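Local coordinates for pyruvate kinase (Cryptosporidium parvum, PDB 4DRS), which probably catalyses the last step of glycolysis, moving the phosphoryl group of phosphoenolpyruvate onto ADP to yield pyruvate and ATP, at residues Ser61-Ile66 and Lys97-Ser102; Ala130-Lys135 and Cys187-Ser192; Ile221-Leu226 and Thr255-Gly260; Asn350-Gly355 and Ala383-Cys388. All blocks are in the same frame, centred on the assembly; numbering follows the deposited sequence.

Contact 1 (Ser61-Ile66 and Lys97-Ser102)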
loop_
_atom_site.group_PDB
_atom_site.type_symbol
_atom_site.label_atom_id
_atom_site.label_comp_id
_atom_site.label_asym_id
_atom_site.label_seq_id
_atom_site.Cartn_x
_atom_site.Cartn_y
_atom_site.Cartn_z
ATOM N N SER A 61 -51.089 -3.543 2.072
ATOM C CA SER A 61 -49.938 -3.007 2.801
ATOM C C SER A 61 -48.652 -3.772 2.503
ATOM O O SER A 61 -47.578 -3.176 2.389
ATOM C CB SER A 61 -50.187 -3.025 4.306
ATOM O OG SER A 61 -51.227 -2.140 4.658
ATOM N N LEU A 62 -48.766 -5.091 2.388
ATOM C CA LEU A 62 -47.610 -5.933 2.114
ATOM C C LEU A 62 -47.040 -5.695 0.711
ATOM O O LEU A 62 -45.826 -5.654 0.532
ATOM C CB LEU A 62 -47.946 -7.406 2.364
ATOM C CG LEU A 62 -48.064 -7.768 3.853
ATOM C CD1 LEU A 62 -48.872 -9.039 4.059
ATOM C CD2 LEU A 62 -46.691 -7.889 4.497
ATOM N N ILE A 63 -47.925 -5.517 -0.267
ATOM C CA ILE A 63 -47.529 -5.125 -1.617
ATOM C C ILE A 63 -46.761 -3.805 -1.560
ATOM O O ILE A 63 -45.682 -3.676 -2.158
ATOM C CB ILE A 63 -48.752 -4.994 -2.548
ATOM C CG1 ILE A 63 -49.331 -6.374 -2.871
ATOM C CG2 ILE A 63 -48.390 -4.259 -3.830
ATOM C CD1 ILE A 63 -50.675 -6.321 -3.566
ATOM N N GLY A 64 -47.313 -2.840 -0.824
ATOM C CA GLY A 64 -46.659 -1.557 -0.603
ATOM C C GLY A 64 -45.251 -1.718 -0.055
ATOM O O GLY A 64 -44.315 -1.098 -0.557
ATOM N N LEU A 65 -45.104 -2.570 0.960
ATOM C CA LEU A 65 -43.802 -2.842 1.568
ATOM C C LEU A 65 -42.788 -3.422 0.582
ATOM O O LEU A 65 -41.604 -3.069 0.629
ATOM C CB LEU A 65 -43.942 -3.755 2.788
ATOM C CG LEU A 65 -44.643 -3.174 4.017
ATOM C CD1 LEU A 65 -44.870 -4.274 5.046
ATOM C CD2 LEU A 65 -43.857 -2.019 4.622
ATOM N N ILE A 66 -43.253 -4.301 -0.305
ATOM C CA ILE A 66 -42.417 -4.808 -1.389
ATOM C C ILE A 66 -41.963 -3.658 -2.304
ATOM O O ILE A 66 -40.779 -3.555 -2.636
ATOM C CB ILE A 66 -43.130 -5.922 -2.199
ATOM C CG1 ILE A 66 -43.494 -7.103 -1.280
ATOM C CG2 ILE A 66 -42.264 -6.383 -3.371
ATOM C CD1 ILE A 66 -44.408 -8.136 -1.903
ATOM N N LYS A 97 -47.300 -12.944 -4.791
ATOM C CA LYS A 97 -47.855 -13.355 -6.083
ATOM C C LYS A 97 -48.211 -12.156 -6.953
ATOM O O LYS A 97 -48.091 -12.214 -8.174
ATOM C CB LYS A 97 -49.073 -14.264 -5.908
ATOM C CG LYS A 97 -48.711 -15.700 -5.570
ATOM C CD LYS A 97 -49.934 -16.607 -5.525
ATOM C CE LYS A 97 -49.531 -18.042 -5.213
ATOM N NZ LYS A 97 -50.674 -18.989 -5.356
ATOM N N ALA A 98 -48.631 -11.068 -6.314
ATOM C CA ALA A 98 -48.974 -9.837 -7.015
ATOM C C ALA A 98 -47.731 -9.079 -7.500
ATOM O O ALA A 98 -47.842 -8.043 -8.157
ATOM C CB ALA A 98 -49.833 -8.949 -6.125
ATOM N N ARG A 99 -46.552 -9.602 -7.166
ATOM C CA ARG A 99 -45.286 -8.985 -7.553
ATOM C C ARG A 99 -44.319 -10.021 -8.136
ATOM O O ARG A 99 -43.312 -10.349 -7.504
ATOM C CB ARG A 99 -44.647 -8.254 -6.361
ATOM C CG ARG A 99 -45.303 -6.931 -5.984
ATOM C CD ARG A 99 -45.031 -5.855 -7.025
ATOM N NE ARG A 99 -45.706 -4.588 -6.733
ATOM C CZ ARG A 99 -46.978 -4.313 -7.026
ATOM N NH1 ARG A 99 -47.755 -5.226 -7.608
ATOM N NH2 ARG A 99 -47.480 -3.118 -6.722
ATOM N N PRO A 100 -44.610 -10.517 -9.358
ATOM C CA PRO A 100 -43.858 -11.618 -9.976
ATOM C C PRO A 100 -42.374 -11.323 -10.226
ATOM O O PRO A 100 -41.579 -12.260 -10.344
ATOM C CB PRO A 100 -44.586 -11.838 -11.309
ATOM C CG PRO A 100 -45.225 -10.526 -11.611
ATOM C CD PRO A 100 -45.635 -9.980 -10.275
ATOM N N HIS A 101 -42.009 -10.044 -10.311
ATOM C CA HIS A 101 -40.604 -9.651 -10.490
ATOM C C HIS A 101 -39.866 -9.469 -9.185
ATOM O O HIS A 101 -38.731 -8.983 -9.165
ATOM C CB HIS A 101 -40.488 -8.390 -11.349
ATOM C CG HIS A 101 -40.942 -8.576 -12.783
ATOM N ND1 HIS A 101 -40.634 -9.674 -13.507
ATOM C CD2 HIS A 101 -41.686 -7.744 -13.624
ATOM C CE1 HIS A 101 -41.168 -9.560 -14.742
ATOM N NE2 HIS A 101 -41.809 -8.378 -14.813
ATOM N N SER A 102 -40.506 -9.854 -8.084
ATOM C CA SER A 102 -39.882 -9.777 -6.771
ATOM C C SER A 102 -39.861 -11.140 -6.105
ATOM O O SER A 102 -40.704 -11.992 -6.385
ATOM C CB SER A 102 -40.605 -8.763 -5.878
ATOM O OG SER A 102 -40.255 -7.435 -6.235
#

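Contact 2 (Ala130-Lys135 and Cys187-Ser192)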
loop_
_atom_site.group_PDB
_atom_site.type_symbol
_atom_site.label_atom_id
_atom_site.label_comp_id
_atom_site.label_asym_id
_atom_site.label_seq_id
_atom_site.Cartn_x
_atom_site.Cartn_y
_atom_site.Cartn_z
ATOM N N ALA A 130 -43.694 5.041 43.366
ATOM C CA ALA A 130 -42.593 4.613 44.230
ATOM C C ALA A 130 -43.001 4.548 45.700
ATOM O O ALA A 130 -43.718 5.423 46.190
ATOM C CB ALA A 130 -41.397 5.537 44.053
ATOM N N GLY A 131 -42.547 3.506 46.391
ATOM C CA GLY A 131 -42.858 3.318 47.807
ATOM C C GLY A 131 -43.848 2.201 48.085
ATOM O O GLY A 131 -43.740 1.510 49.102
ATOM N N GLN A 132 -44.818 2.029 47.186
ATOM C CA GLN A 132 -45.819 0.969 47.312
ATOM C C GLN A 132 -45.175 -0.409 47.148
ATOM O O GLN A 132 -44.159 -0.550 46.462
ATOM C CB GLN A 132 -46.956 1.162 46.295
ATOM C CG GLN A 132 -46.629 0.714 44.877
ATOM C CD GLN A 132 -47.800 0.852 43.924
ATOM O OE1 GLN A 132 -48.141 1.953 43.492
ATOM N NE2 GLN A 132 -48.410 -0.275 43.576
ATOM N N THR A 133 -45.763 -1.414 47.790
ATOM C CA THR A 133 -45.261 -2.782 47.681
ATOM C C THR A 133 -46.068 -3.568 46.647
ATOM O O THR A 133 -47.238 -3.894 46.870
ATOM C CB THR A 133 -45.249 -3.523 49.041
ATOM O OG1 THR A 133 -46.591 -3.758 49.481
ATOM C CG2 THR A 133 -44.492 -2.722 50.099
ATOM N N LEU A 134 -45.433 -3.851 45.511
ATOM C CA LEU A 134 -46.071 -4.592 44.426
ATOM C C LEU A 134 -45.796 -6.089 44.524
ATOM O O LEU A 134 -44.645 -6.512 44.646
ATOM C CB LEU A 134 -45.610 -4.063 43.062
ATOM C CG LEU A 134 -46.076 -4.822 41.813
ATOM C CD1 LEU A 134 -47.519 -4.486 41.452
ATOM C CD2 LEU A 134 -45.149 -4.547 40.642
ATOM N N LYS A 135 -46.866 -6.876 44.467
ATOM C CA LYS A 135 -46.778 -8.332 44.467
ATOM C C LYS A 135 -46.723 -8.851 43.029
ATOM O O LYS A 135 -47.337 -8.269 42.130
ATOM C CB LYS A 135 -47.979 -8.927 45.207
ATOM C CG LYS A 135 -47.915 -10.429 45.443
ATOM C CD LYS A 135 -49.182 -10.924 46.124
ATOM C CE LYS A 135 -49.186 -12.438 46.257
ATOM N NZ LYS A 135 -50.427 -12.928 46.919
ATOM N N CYS A 187 -42.291 -7.038 45.906
ATOM C CA CYS A 187 -41.255 -6.060 45.607
ATOM C C CYS A 187 -41.631 -4.669 46.104
ATOM O O CYS A 187 -42.787 -4.414 46.447
ATOM C CB CYS A 187 -40.986 -6.017 44.103
ATOM S SG CYS A 187 -40.398 -7.575 43.407
ATOM N N LYS A 188 -40.641 -3.781 46.142
ATOM C CA LYS A 188 -40.860 -2.388 46.507
ATOM C C LYS A 188 -40.579 -1.506 45.296
ATOM O O LYS A 188 -39.440 -1.433 44.823
ATOM C CB LYS A 188 -39.963 -1.994 47.683
ATOM C CG LYS A 188 -40.290 -0.641 48.301
ATOM C CD LYS A 188 -39.296 -0.261 49.392
ATOM C CE LYS A 188 -37.953 0.162 48.811
ATOM N NZ LYS A 188 -36.979 0.514 49.882
ATOM N N VAL A 189 -41.630 -0.853 44.797
ATOM C CA VAL A 189 -41.528 0.040 43.640
ATOM C C VAL A 189 -40.557 1.180 43.945
ATOM O O VAL A 189 -40.767 1.955 44.881
ATOM C CB VAL A 189 -42.911 0.591 43.218
ATOM C CG1 VAL A 189 -42.774 1.577 42.065
ATOM C CG2 VAL A 189 -43.841 -0.549 42.825
ATOM N N LEU A 190 -39.488 1.258 43.157
ATOM C CA LEU A 190 -38.414 2.223 43.394
ATOM C C LEU A 190 -38.642 3.549 42.673
ATOM O O LEU A 190 -38.337 4.612 43.215
ATOM C CB LEU A 190 -37.052 1.631 43.002
ATOM C CG LEU A 190 -36.611 0.317 43.659
ATOM C CD1 LEU A 190 -35.458 -0.315 42.893
ATOM C CD2 LEU A 190 -36.250 0.501 45.128
ATOM N N ASN A 191 -39.166 3.480 41.449
ATOM C CA ASN A 191 -39.418 4.676 40.642
ATOM C C ASN A 191 -40.790 4.656 39.967
ATOM O O ASN A 191 -41.169 3.662 39.340
ATOM C CB ASN A 191 -38.304 4.880 39.608
ATOM C CG ASN A 191 -36.947 5.129 40.248
ATOM O OD1 ASN A 191 -36.342 4.227 40.831
ATOM N ND2 ASN A 191 -36.457 6.359 40.132
ATOM N N SER A 192 -41.519 5.765 40.100
ATOM C CA SER A 192 -42.897 5.884 39.615
ATOM C C SER A 192 -42.976 6.034 38.094
ATOM O O SER A 192 -42.591 7.072 37.548
ATOM C CB SER A 192 -43.595 7.073 40.284
ATOM O OG SER A 192 -43.331 7.112 41.675
#

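Contact 3 (Ile221-Leu226 and Thr255-Gly260)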
loop_
_atom_site.group_PDB
_atom_site.type_symbol
_atom_site.label_atom_id
_atom_site.label_comp_id
_atom_site.label_asym_id
_atom_site.label_seq_id
_atom_site.Cartn_x
_atom_site.Cartn_y
_atom_site.Cartn_z
ATOM N N ILE A 221 -41.043 -24.007 15.466
ATOM C CA ILE A 221 -40.044 -24.386 14.467
ATOM C C ILE A 221 -40.566 -25.522 13.589
ATOM O O ILE A 221 -40.555 -25.420 12.356
ATOM C CB ILE A 221 -38.693 -24.776 15.116
ATOM C CG1 ILE A 221 -37.968 -23.530 15.639
ATOM C CG2 ILE A 221 -37.807 -25.520 14.121
ATOM C CD1 ILE A 221 -36.869 -23.811 16.641
ATOM N N VAL A 222 -41.041 -26.589 14.234
ATOM C CA VAL A 222 -41.522 -27.774 13.537
ATOM C C VAL A 222 -42.865 -27.519 12.863
ATOM O O VAL A 222 -43.012 -27.769 11.666
ATOM C CB VAL A 222 -41.639 -28.989 14.485
ATOM C CG1 VAL A 222 -42.228 -30.194 13.757
ATOM C CG2 VAL A 222 -40.285 -29.337 15.093
ATOM N N ASP A 223 -43.831 -27.012 13.628
ATOM C CA ASP A 223 -45.225 -26.924 13.172
ATOM C C ASP A 223 -45.592 -25.629 12.461
ATOM O O ASP A 223 -46.751 -25.438 12.080
ATOM C CB ASP A 223 -46.196 -27.175 14.329
ATOM C CG ASP A 223 -46.247 -28.629 14.740
ATOM O OD1 ASP A 223 -46.227 -29.504 13.846
ATOM O OD2 ASP A 223 -46.310 -28.900 15.961
ATOM N N PHE A 224 -44.625 -24.737 12.284
ATOM C CA PHE A 224 -44.867 -23.545 11.482
ATOM C C PHE A 224 -43.782 -23.331 10.422
ATOM O O PHE A 224 -44.071 -23.390 9.227
ATOM C CB PHE A 224 -45.057 -22.307 12.362
ATOM C CG PHE A 224 -45.803 -21.201 11.682
ATOM C CD1 PHE A 224 -47.164 -21.019 11.916
ATOM C CD2 PHE A 224 -45.155 -20.347 10.792
ATOM C CE1 PHE A 224 -47.862 -20.001 11.283
ATOM C CE2 PHE A 224 -45.850 -19.327 10.157
ATOM C CZ PHE A 224 -47.204 -19.151 10.405
ATOM N N ALA A 225 -42.544 -23.105 10.864
ATOM C CA ALA A 225 -41.412 -22.872 9.956
ATOM C C ALA A 225 -41.165 -24.034 8.992
ATOM O O ALA A 225 -41.069 -23.830 7.786
ATOM C CB ALA A 225 -40.148 -22.549 10.741
ATOM N N LEU A 226 -41.075 -25.250 9.518
ATOM C CA LEU A 226 -40.857 -26.405 8.662
ATOM C C LEU A 226 -42.136 -26.779 7.929
ATOM O O LEU A 226 -42.118 -27.012 6.714
ATOM C CB LEU A 226 -40.313 -27.590 9.461
ATOM C CG LEU A 226 -38.922 -27.398 10.082
ATOM C CD1 LEU A 226 -38.477 -28.653 10.815
ATOM C CD2 LEU A 226 -37.904 -27.004 9.016
ATOM N N THR A 255 -38.725 -34.221 9.292
ATOM C CA THR A 255 -38.816 -34.149 7.842
ATOM C C THR A 255 -40.178 -34.657 7.375
ATOM O O THR A 255 -40.384 -34.911 6.185
ATOM C CB THR A 255 -37.704 -34.983 7.173
ATOM O OG1 THR A 255 -37.841 -36.357 7.556
ATOM C CG2 THR A 255 -36.313 -34.486 7.578
ATOM N N GLN A 256 -41.108 -34.797 8.319
ATOM C CA GLN A 256 -42.456 -35.295 8.019
ATOM C C GLN A 256 -43.242 -34.392 7.064
ATOM O O GLN A 256 -44.179 -34.851 6.406
ATOM C CB GLN A 256 -43.262 -35.560 9.303
ATOM C CG GLN A 256 -43.678 -34.329 10.104
ATOM C CD GLN A 256 -42.595 -33.853 11.055
ATOM O OE1 GLN A 256 -41.431 -33.734 10.675
ATOM N NE2 GLN A 256 -42.976 -33.572 12.299
ATOM N N TYR A 257 -42.858 -33.119 6.985
ATOM C CA TYR A 257 -43.560 -32.168 6.126
ATOM C C TYR A 257 -42.877 -31.958 4.779
ATOM O O TYR A 257 -43.337 -31.153 3.971
ATOM C CB TYR A 257 -43.766 -30.829 6.847
ATOM C CG TYR A 257 -44.635 -30.927 8.083
ATOM C CD1 TYR A 257 -45.973 -31.321 7.988
ATOM C CD2 TYR A 257 -44.125 -30.626 9.347
ATOM C CE1 TYR A 257 -46.775 -31.416 9.113
ATOM C CE2 TYR A 257 -44.922 -30.716 10.481
ATOM C CZ TYR A 257 -46.246 -31.113 10.357
ATOM O OH TYR A 257 -47.047 -31.207 11.474
ATOM N N SER A 258 -41.792 -32.692 4.532
ATOM C CA SER A 258 -41.035 -32.546 3.286
ATOM C C SER A 258 -40.524 -33.875 2.714
ATOM O O SER A 258 -39.397 -33.956 2.213
ATOM C CB SER A 258 -39.878 -31.557 3.478
ATOM O OG SER A 258 -38.997 -32.010 4.487
ATOM N N ASN A 259 -41.365 -34.906 2.785
ATOM C CA ASN A 259 -41.068 -36.234 2.225
ATOM C C ASN A 259 -39.714 -36.826 2.624
ATOM O O ASN A 259 -39.024 -37.433 1.797
ATOM C CB ASN A 259 -41.201 -36.218 0.695
ATOM C CG ASN A 259 -42.636 -36.088 0.236
ATOM O OD1 ASN A 259 -43.458 -36.977 0.466
ATOM N ND2 ASN A 259 -42.944 -34.983 -0.429
ATOM N N GLY A 260 -39.335 -36.644 3.886
ATOM C CA GLY A 260 -38.073 -37.178 4.388
ATOM C C GLY A 260 -36.833 -36.407 3.965
ATOM O O GLY A 260 -35.713 -36.821 4.271
#

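Contact 4 (Asn350-Gly355 and Ala383-Cys388)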
loop_
_atom_site.group_PDB
_atom_site.type_symbol
_atom_site.label_atom_id
_atom_site.label_comp_id
_atom_site.label_asym_id
_atom_site.label_seq_id
_atom_site.Cartn_x
_atom_site.Cartn_y
_atom_site.Cartn_z
ATOM N N ASN A 350 -24.329 4.069 8.628
ATOM C CA ASN A 350 -23.103 3.529 9.203
ATOM C C ASN A 350 -23.134 2.014 9.403
ATOM O O ASN A 350 -22.085 1.371 9.373
ATOM C CB ASN A 350 -22.725 4.265 10.490
ATOM C CG ASN A 350 -22.162 5.648 10.217
ATOM O OD1 ASN A 350 -21.127 5.793 9.567
ATOM N ND2 ASN A 350 -22.841 6.670 10.709
ATOM N N ALA A 351 -24.324 1.447 9.582
ATOM C CA ALA A 351 -24.459 -0.012 9.605
ATOM C C ALA A 351 -24.100 -0.591 8.237
ATOM O O ALA A 351 -23.357 -1.565 8.158
ATOM C CB ALA A 351 -25.856 -0.437 10.036
ATOM N N VAL A 352 -24.599 0.029 7.166
ATOM C CA VAL A 352 -24.236 -0.374 5.802
ATOM C C VAL A 352 -22.723 -0.243 5.570
ATOM O O VAL A 352 -22.086 -1.140 5.000
ATOM C CB VAL A 352 -25.022 0.419 4.729
ATOM C CG1 VAL A 352 -24.500 0.113 3.327
ATOM C CG2 VAL A 352 -26.512 0.101 4.808
ATOM N N LEU A 353 -22.149 0.863 6.034
ATOM C CA LEU A 353 -20.723 1.108 5.860
ATOM C C LEU A 353 -19.854 0.180 6.722
ATOM O O LEU A 353 -18.714 -0.123 6.362
ATOM C CB LEU A 353 -20.397 2.582 6.111
ATOM C CG LEU A 353 -20.887 3.540 5.017
ATOM C CD1 LEU A 353 -20.778 4.990 5.460
ATOM C CD2 LEU A 353 -20.134 3.313 3.710
ATOM N N ASP A 354 -20.397 -0.280 7.845
ATOM C CA ASP A 354 -19.703 -1.255 8.682
ATOM C C ASP A 354 -19.612 -2.620 7.997
ATOM O O ASP A 354 -18.750 -3.428 8.335
ATOM C CB ASP A 354 -20.379 -1.385 10.054
ATOM C CG ASP A 354 -20.208 -0.133 10.924
ATOM O OD1 ASP A 354 -19.420 0.771 10.562
ATOM O OD2 ASP A 354 -20.873 -0.048 11.976
ATOM N N GLY A 355 -20.505 -2.869 7.040
ATOM C CA GLY A 355 -20.477 -4.093 6.245
ATOM C C GLY A 355 -21.704 -4.974 6.400
ATOM O O GLY A 355 -21.694 -6.143 6.008
ATOM N N ALA A 383 -28.915 3.074 -0.156
ATOM C CA ALA A 383 -28.396 3.391 -1.489
ATOM C C ALA A 383 -27.374 4.524 -1.430
ATOM O O ALA A 383 -26.339 4.475 -2.089
ATOM C CB ALA A 383 -29.537 3.747 -2.435
ATOM N N GLN A 384 -27.671 5.532 -0.618
ATOM C CA GLN A 384 -26.784 6.675 -0.444
ATOM C C GLN A 384 -25.472 6.267 0.239
ATOM O O GLN A 384 -24.395 6.685 -0.187
ATOM C CB GLN A 384 -27.511 7.779 0.331
ATOM C CG GLN A 384 -27.126 9.200 -0.052
ATOM C CD GLN A 384 -27.194 9.480 -1.546
ATOM O OE1 GLN A 384 -28.158 9.119 -2.222
ATOM N NE2 GLN A 384 -26.166 10.140 -2.064
ATOM N N ALA A 385 -25.566 5.430 1.271
ATOM C CA ALA A 385 -24.385 4.959 2.011
ATOM C C ALA A 385 -23.479 4.100 1.137
ATOM O O ALA A 385 -22.254 4.139 1.265
ATOM C CB ALA A 385 -24.801 4.201 3.263
ATOM N N GLU A 386 -24.093 3.342 0.235
ATOM C CA GLU A 386 -23.362 2.496 -0.706
ATOM C C GLU A 386 -22.541 3.285 -1.743
ATOM O O GLU A 386 -21.588 2.751 -2.315
ATOM C CB GLU A 386 -24.314 1.499 -1.378
ATOM C CG GLU A 386 -24.738 0.369 -0.447
ATOM C CD GLU A 386 -26.062 -0.293 -0.813
ATOM O OE1 GLU A 386 -26.575 -0.087 -1.933
ATOM O OE2 GLU A 386 -26.590 -1.044 0.034
ATOM N N THR A 387 -22.890 4.553 -1.970
ATOM C CA THR A 387 -22.075 5.417 -2.845
ATOM C C THR A 387 -20.778 5.884 -2.166
ATOM O O THR A 387 -19.855 6.347 -2.836
ATOM C CB THR A 387 -22.847 6.644 -3.396
ATOM O OG1 THR A 387 -23.140 7.558 -2.333
ATOM C CG2 THR A 387 -24.141 6.223 -4.085
ATOM N N CYS A 388 -20.716 5.746 -0.842
ATOM C CA CYS A 388 -19.548 6.144 -0.056
ATOM C C CYS A 388 -18.471 5.063 -0.003
ATOM O O CYS A 388 -17.404 5.270 0.578
ATOM C CB CYS A 388 -19.969 6.506 1.369
ATOM S SG CYS A 388 -21.113 7.899 1.474
#

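Contact 1 (Ser61-Ile66 and Lys97-Ser102)
Arg99, whose guanidinium lies against Ile63, turns NH1 back onto the carbonyl of its own neighbour: NH1 to Ala98 O is 2.9 Å, with an N-H...O angle of 145°. The setting is the outer helical layer of the TIM barrel, where helix 59-68 meets the loop that follows helix 82-97 and leads into strand 105-109. Ala98 O stays close to the guanidinium plane, yet NH1 stands well above the carbonyl plane, so the bond misses the lone-pair direction. A second grip comes from Asp67, which forms a salt bridge with NE; two partners therefore limit how the group can rotate. Against one face of this restrained group lies Ile63 CG2, 3.2 Å from Arg99 NH2 and displaced toward the rim, the two side chains crossing at about a right angle. Ile63 CG1 stands beside the backbone N and carries CD1 toward the loop, where it meets Ala98 CB at 3.8 Å. In Arg99, chi1 (-75°) places CG 4.0 Å from Ile66 CG2, and the bend at chi2 (-71°) then leads the chain round to lay the guanidinium against Ile63. Arg99 to Ser102 forms a type I beta turn, closed by Ser102 N to Arg99 O at 2.9 Å. It brings the serine back to the helix, and Ser102 OG rests 3.7 Å from Ile66 CG2.

Contact 2 (Ala130-Lys135 and Cys187-Ser192)
Val189 sets one methyl against Ala130 and the other against Gln132, in an antiparallel pairing where strand 133-137 begins beside strand 184-188, in the mixed sheet that forms the B domain, the lid domain of pyruvate kinases. Chi1 of Val189 is 177°, which places CG1 beside its carbonyl carbon and 3.7 Å from Ala130 CA, while CG2, next to the backbone N, lies 3.7 Å from Gln132 CG. Gln132 adopts the crowded position for CG, between backbone N and carbonyl carbon; this torsion (chi1 79°) sets CG beside Val189 CG2, where the two side chains lie side by side and point the same way. Its amide end is held outside the two segments, OE1 accepting a hydrogen bond from Lys129 N. Leu134 CB completes the apolar patch at 3.9 Å from Val189 CG2, on the sheet face it shares with Cys187; Thr133 and Lys188 occupy the other face, and the lysine end leads off from the strand partner. Backbone bonds define the register. Thr133 and Lys188 are a non-hydrogen-bonded pair, Leu134 and Cys187 a hydrogen-bonded one, with Cys187 N to Leu134 O at 2.7 Å and a weak return bond. Val189 N meets Gln132 O at 3.0 Å. Beyond it Gly131, at positive phi, sends its N to Val189 O (2.8 Å), and Ala130 N points straight at Ser192 OG (2.7 Å, 175°). Main-chain amides thus supply every donor across the pairing, while the serine hydroxyl is the acceptor for Ala130 N, outside the two bridge pairs; the side chains contribute mostly apolar cover.

Contact 3 (Ile221-Leu226 and Thr255-Gly260)
In the (beta/alpha)8 barrel, the C-terminal turns of helix 215-226 are met by the loop that leads from helix 241-252 to strand 266-271, a surface contact in the outer helical layer. Tyr257 carries it. Its CG stands beside the backbone N (chi1 -63°), which sends the ring out of the loop to the helix, where OH donates to Asp223 OD1 at 3.0 Å. The carboxylate oxygen sits at the ring edge, near its plane, and the hydroxyl meets it nearly along the C-O bond direction; the carboxylate plane itself is turned 72° from the ring. On its way the ring passes the helix backbone, with Val222 O 3.7 Å from Tyr257 CE2 in an oblique approach, and CE2 is 4.3 Å from Val222 CG1. Further back, Tyr257 CB comes within 4.2 Å of Leu226 O. Gln256 CG lies over one ring face, offset toward the rim, 3.7 Å above the plane, and the chain, bent at chi2 (-85°), brings NE2 to Val222 CG1, crossing that valine at about a right angle. NE2 is also held by Asn254 OD1. The helix is irregular here: Leu226 N bonds to Ile221 O at 2.9 Å, a pi-type turn wider than the alpha-helical one. The loop has its own internal tie, a type I turn from Thr255 to Ser258. Thr255 O accepts from Ser258 N and from Gly260 N, each at 3.1 Å, one amide above the carbonyl plane and the other below it.

Contact 4 (Asn350-Gly355 and Ala383-Cys388)
Val352 and Ala385 make the buried side of this contact together with Glu386: CB to CB of the first two is 4.1 Å, and the alpha carbons of Val352 and Ala385 are the nearest pair of the two segments at 6.5 Å. Ala385, having a single methyl, lets the backbones come that near. Next to them Val352 CG1, anti to its own N (chi1 173°) and turned beside the carbonyl carbon, touches Glu386 CG at 3.8 Å, the two side chains crossing at about a right angle. The glutamate chain runs on extended past the valine, and its buried carboxylate is satisfied beyond the segments, OE2 by Thr46 OG1 and OE1 by Lys45 N. These residues belong to helices 342-354 and 371-386, the last two long helices around the TIM barrel, joined here near their C-terminal ends. Helix 342-354 finishes in a Schellman motif at Gly355, whose phi of 117° suits a residue without a side chain; its N reaches Val352 O at 3.1 Å. Leu353 and Cys388, both partly exposed, form the less buried side. Leu353 brings CD2 over Ala385 O, a close 3.3 Å, while the carbon contacts are looser: CD2 is 4.0 Å from Cys388 CB and Leu353 CG 4.3 Å from Ala385 CB. The second subunit covers both sides: Lys311 of that subunit packs on Leu353 and Phe307 of that subunit on Ala385. Thr387, exposed to solvent and with its CB directed away from the other segment, turns OG1 back to Gln384 O at 2.6 Å.

How the contacts relate
Read from the N terminus, the four contacts come in series; none nests in or crosses another. Contact 1 closes a loop over strand 72-76 and helix 82-97, tying helix 59-68 to the loop before strand 105-109. Contact 2 then closes one wholly within the B domain, inserted between strand 105-109 and helix 215-226. Contact 3 returns to the barrel and spans strand 232-235 with helix 241-252. Contact 4 closes a loop that includes strand 358-361 and helix 363-366, and joins the last barrel helices beside the second subunit. Contact 2 stands apart, its centre 46 to 49 Å from the others, whereas the centres of contacts 1 and 4 are 25 Å apart. Contacts 3 and 4 lie on opposite sides of the chain's centre.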